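Long-range contact in polyhedrin (Orgyia pseudotsugata cypovirus 5, PDB 5A8U), which builds the crystalline occlusion bodies, or polyhedra, that shield cypovirus particles from the outside environment until insect larvae ingest them: residues L58-M63 with A104-A109. Residues are numbered along the deposited sequence; the frame is centred on the assembly and turned at random.
Sequences LNRQLM and AGDPYA
Arg60 reaches from the start of the short helix 60-63 to Asp106, in the loop that leads into strand 109-115, and the two form a buried salt bridge. Its NH2 sits 3.0 Å from Asp106 OD1, with a bent N-H...O angle of 138°. The carboxylate oxygen lies close to the guanidinium plane, whereas the nitrogen stands above the carboxylate plane, 52° out of it; the two planes are 44° apart. Bends at chi2 and chi3 fold the arginine chain and bring its end over to the loop.

Two waters widen this grip. One accepts from Arg60 NE at 2.9 Å and donates to Asp106 OD1, running beside the direct bridge; the other accepts from Arg60 NH2 at 3.0 Å and donates to the carbonyl oxygen of Pro107. Further out, Arg60 NH1 is bonded to Pro188 O, while Asp106 OD2 is hydrogen-bonded to His86 NE2 and to the backbone N of Gly103.

Beside the charges, packing is modest and centres on Pro107. Its ring packs against the carbonyl oxygen of Met63, the last residue of the helix, with CG and CD each 3.4 Å from Met63 O, an oxygen also hydrogen-bonded to Tyr38 OH. The same CD lies 3.7 Å from Arg60 NH2, next to the salt bridge.

Helix and loop are therefore joined mainly by polar links: the arginine charge is met by Asp106, and bonds from all three nitrogens, to Asp106, two waters and Pro188 O, would hold the guanidinium against rotation.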
ATOM      1  N   LEU A  58      -3.625  -4.412  -8.543  1.00  4.60           N
ATOM      2  CA  LEU A  58      -2.903  -3.534  -9.452  1.00  5.86           C
ATOM      3  C   LEU A  58      -3.920  -2.682 -10.189  1.00  5.38           C
ATOM      4  O   LEU A  58      -4.832  -3.221 -10.825  1.00  7.81           O
ATOM      5  CB  LEU A  58      -2.104  -4.336 -10.478  1.00  5.45           C
ATOM      6  CG  LEU A  58      -0.985  -5.224  -9.947  1.00  5.53           C
ATOM      7  CD1 LEU A  58      -0.494  -6.121 -11.075  1.00  6.51           C
ATOM      8  CD2 LEU A  58       0.152  -4.370  -9.383  1.00  5.97           C
ATOM      9  N   ASN A  59      -3.789  -1.362 -10.109  1.00  7.02           N
ATOM     10  CA  ASN A  59      -4.638  -0.514 -10.943  1.00  5.70           C
ATOM     11  C   ASN A  59      -4.016  -0.265 -12.322  1.00  5.51           C
ATOM     12  O   ASN A  59      -2.937  -0.803 -12.636  1.00  6.56           O
ATOM     13  CB  ASN A  59      -5.027   0.790 -10.231  1.00  6.89           C
ATOM     14  CG  ASN A  59      -3.838   1.674  -9.919  1.00  9.21           C
ATOM     15  OD1 ASN A  59      -2.707   1.417 -10.366  1.00  7.46           O
ATOM     16  ND2 ASN A  59      -4.092   2.746  -9.164  1.00  6.91           N
ATOM     17  N   ARG A  60      -4.678   0.523 -13.175  1.00  6.23           N
ATOM     18  CA  ARG A  60      -4.162   0.649 -14.545  1.00  8.51           C
ATOM     19  C   ARG A  60      -2.761   1.253 -14.581  1.00  5.74           C
ATOM     20  O   ARG A  60      -1.943   0.889 -15.440  1.00  6.98           O
ATOM     21  CB  ARG A  60      -5.113   1.436 -15.476  1.00  8.12           C
ATOM     22  CG  ARG A  60      -6.247   0.598 -16.100  1.00 17.50           C
ATOM     23  CD  ARG A  60      -5.788  -0.755 -16.732  1.00 12.72           C
ATOM     24  NE  ARG A  60      -5.175  -0.654 -18.065  1.00 12.82           N
ATOM     25  CZ  ARG A  60      -4.869  -1.718 -18.815  1.00 16.59           C
ATOM     26  NH1 ARG A  60      -5.136  -2.941 -18.364  1.00  8.41           N
ATOM     27  NH2 ARG A  60      -4.319  -1.575 -20.021  1.00 10.65           N
ATOM     28  N   GLN A  61      -2.455   2.130 -13.632  1.00  4.93           N
ATOM     29  CA  GLN A  61      -1.128   2.747 -13.609  1.00  5.31           C
ATOM     30  C   GLN A  61      -0.008   1.715 -13.477  1.00  6.46           C
ATOM     31  O   GLN A  61       1.086   1.921 -13.993  1.00  7.62           O
ATOM     32  CB  GLN A  61      -1.015   3.774 -12.479  1.00  7.93           C
ATOM     33  CG  GLN A  61      -1.680   5.108 -12.806  1.00  8.03           C
ATOM     34  CD  GLN A  61      -3.136   5.195 -12.373  1.00  7.49           C
ATOM     35  OE1 GLN A  61      -3.789   4.172 -12.183  1.00  6.54           O
ATOM     36  NE2 GLN A  61      -3.659   6.425 -12.257  1.00  7.50           N
ATOM     37  N   LEU A  62      -0.288   0.608 -12.790  1.00  6.94           N
ATOM     38  CA  LEU A  62       0.692  -0.476 -12.673  1.00  6.60           C
ATOM     39  C   LEU A  62       0.474  -1.640 -13.654  1.00  7.04           C
ATOM     40  O   LEU A  62       1.385  -2.431 -13.875  1.00  5.77           O
ATOM     41  CB  LEU A  62       0.769  -0.992 -11.228  1.00  8.09           C
ATOM     42  CG  LEU A  62       1.344   0.044 -10.244  1.00  7.73           C
ATOM     43  CD1 LEU A  62       1.487  -0.546  -8.844  1.00  8.95           C
ATOM     44  CD2 LEU A  62       2.689   0.565 -10.726  1.00  6.49           C
ATOM     45  N   MET A  63      -0.720  -1.749 -14.235  1.00  4.56           N
ATOM     46  CA  MET A  63      -0.947  -2.791 -15.238  1.00  5.32           C
ATOM     47  C   MET A  63      -0.223  -2.466 -16.543  1.00  4.49           C
ATOM     48  O   MET A  63       0.173  -3.367 -17.281  1.00  5.58           O
ATOM     49  CB  MET A  63      -2.443  -2.964 -15.526  1.00  7.71           C
ATOM     50  CG  MET A  63      -3.240  -3.521 -14.356  1.00  7.11           C
ATOM     51  SD  MET A  63      -2.873  -5.268 -14.016  1.00  6.75           S
ATOM     52  CE  MET A  63      -3.625  -6.039 -15.462  1.00  6.10           C
ATOM     53  N   ALA A 104       0.994   0.218 -26.889  1.00  7.69           N
ATOM     54  CA  ALA A 104       2.070  -0.761 -26.892  1.00  9.74           C
ATOM     55  C   ALA A 104       2.247  -1.239 -25.469  1.00  9.56           C
ATOM     56  O   ALA A 104       2.673  -2.378 -25.230  1.00 11.33           O
ATOM     57  CB  ALA A 104       3.378  -0.135 -27.393  1.00 10.95           C
ATOM     58  N   GLY A 105       1.931  -0.353 -24.525  1.00  6.31           N
ATOM     59  CA  GLY A 105       2.090  -0.662 -23.112  1.00  7.14           C
ATOM     60  C   GLY A 105       0.832  -1.148 -22.412  1.00  8.86           C
ATOM     61  O   GLY A 105       0.798  -1.253 -21.177  1.00  7.37           O
ATOM     62  N   ASP A 106      -0.210  -1.439 -23.184  1.00  5.61           N
ATOM     63  CA  ASP A 106      -1.386  -2.111 -22.618  1.00  6.44           C
ATOM     64  C   ASP A 106      -1.202  -3.618 -22.728  1.00  6.16           C
ATOM     65  O   ASP A 106      -1.085  -4.151 -23.825  1.00  6.63           O
ATOM     66  CB  ASP A 106      -2.681  -1.676 -23.310  1.00  5.41           C
ATOM     67  CG  ASP A 106      -3.040  -0.217 -23.033  1.00 10.46           C
ATOM     68  OD1 ASP A 106      -2.856   0.237 -21.879  1.00 10.31           O
ATOM     69  OD2 ASP A 106      -3.515   0.467 -23.979  1.00  7.13           O
ATOM     70  N   PRO A 107      -1.144  -4.315 -21.583  1.00  5.27           N
ATOM     71  CA  PRO A 107      -0.787  -5.738 -21.670  1.00  3.67           C
ATOM     72  C   PRO A 107      -1.843  -6.561 -22.413  1.00  5.11           C
ATOM     73  O   PRO A 107      -3.012  -6.200 -22.363  1.00  4.80           O
ATOM     74  CB  PRO A 107      -0.706  -6.168 -20.198  1.00  5.84           C
ATOM     75  CG  PRO A 107      -1.630  -5.222 -19.475  1.00  6.56           C
ATOM     76  CD  PRO A 107      -1.460  -3.891 -20.200  1.00  4.67           C
ATOM     77  N   TYR A 108      -1.448  -7.648 -23.074  1.00  3.45           N
ATOM     78  CA  TYR A 108      -2.430  -8.445 -23.826  1.00  6.67           C
ATOM     79  C   TYR A 108      -2.828  -9.719 -23.084  1.00  6.62           C
ATOM     80  O   TYR A 108      -3.804 -10.388 -23.450  1.00  8.03           O
ATOM     81  CB  TYR A 108      -1.929  -8.778 -25.245  1.00  9.09           C
ATOM     82  CG  TYR A 108      -0.856  -9.839 -25.267  1.00  6.62           C
ATOM     83  CD1 TYR A 108      -1.186 -11.184 -25.325  1.00  9.08           C
ATOM     84  CD2 TYR A 108       0.484  -9.500 -25.187  1.00  5.10           C
ATOM     85  CE1 TYR A 108      -0.204 -12.163 -25.325  1.00  8.43           C
ATOM     86  CE2 TYR A 108       1.476 -10.470 -25.177  1.00  7.52           C
ATOM     87  CZ  TYR A 108       1.130 -11.798 -25.240  1.00 12.27           C
ATOM     88  OH  TYR A 108       2.123 -12.766 -25.217  1.00 12.05           O
ATOM     89  N   ALA A 109      -2.085 -10.036 -22.030  1.00  6.65           N
ATOM     90  CA  ALA A 109      -2.314 -11.264 -21.271  1.00  6.54           C
ATOM     91  C   ALA A 109      -1.577 -11.184 -19.945  1.00  5.53           C
ATOM     92  O   ALA A 109      -0.706 -10.328 -19.756  1.00  4.63           O
ATOM     93  CB  ALA A 109      -1.820 -12.484 -22.058  1.00  8.77           C
TER
HETATM   94  O   HOH W   1      -4.708  -4.312 -21.223  1.00  5.85           O
HETATM   95  O   HOH W   2      -3.684   1.476 -19.421  1.00 16.17           O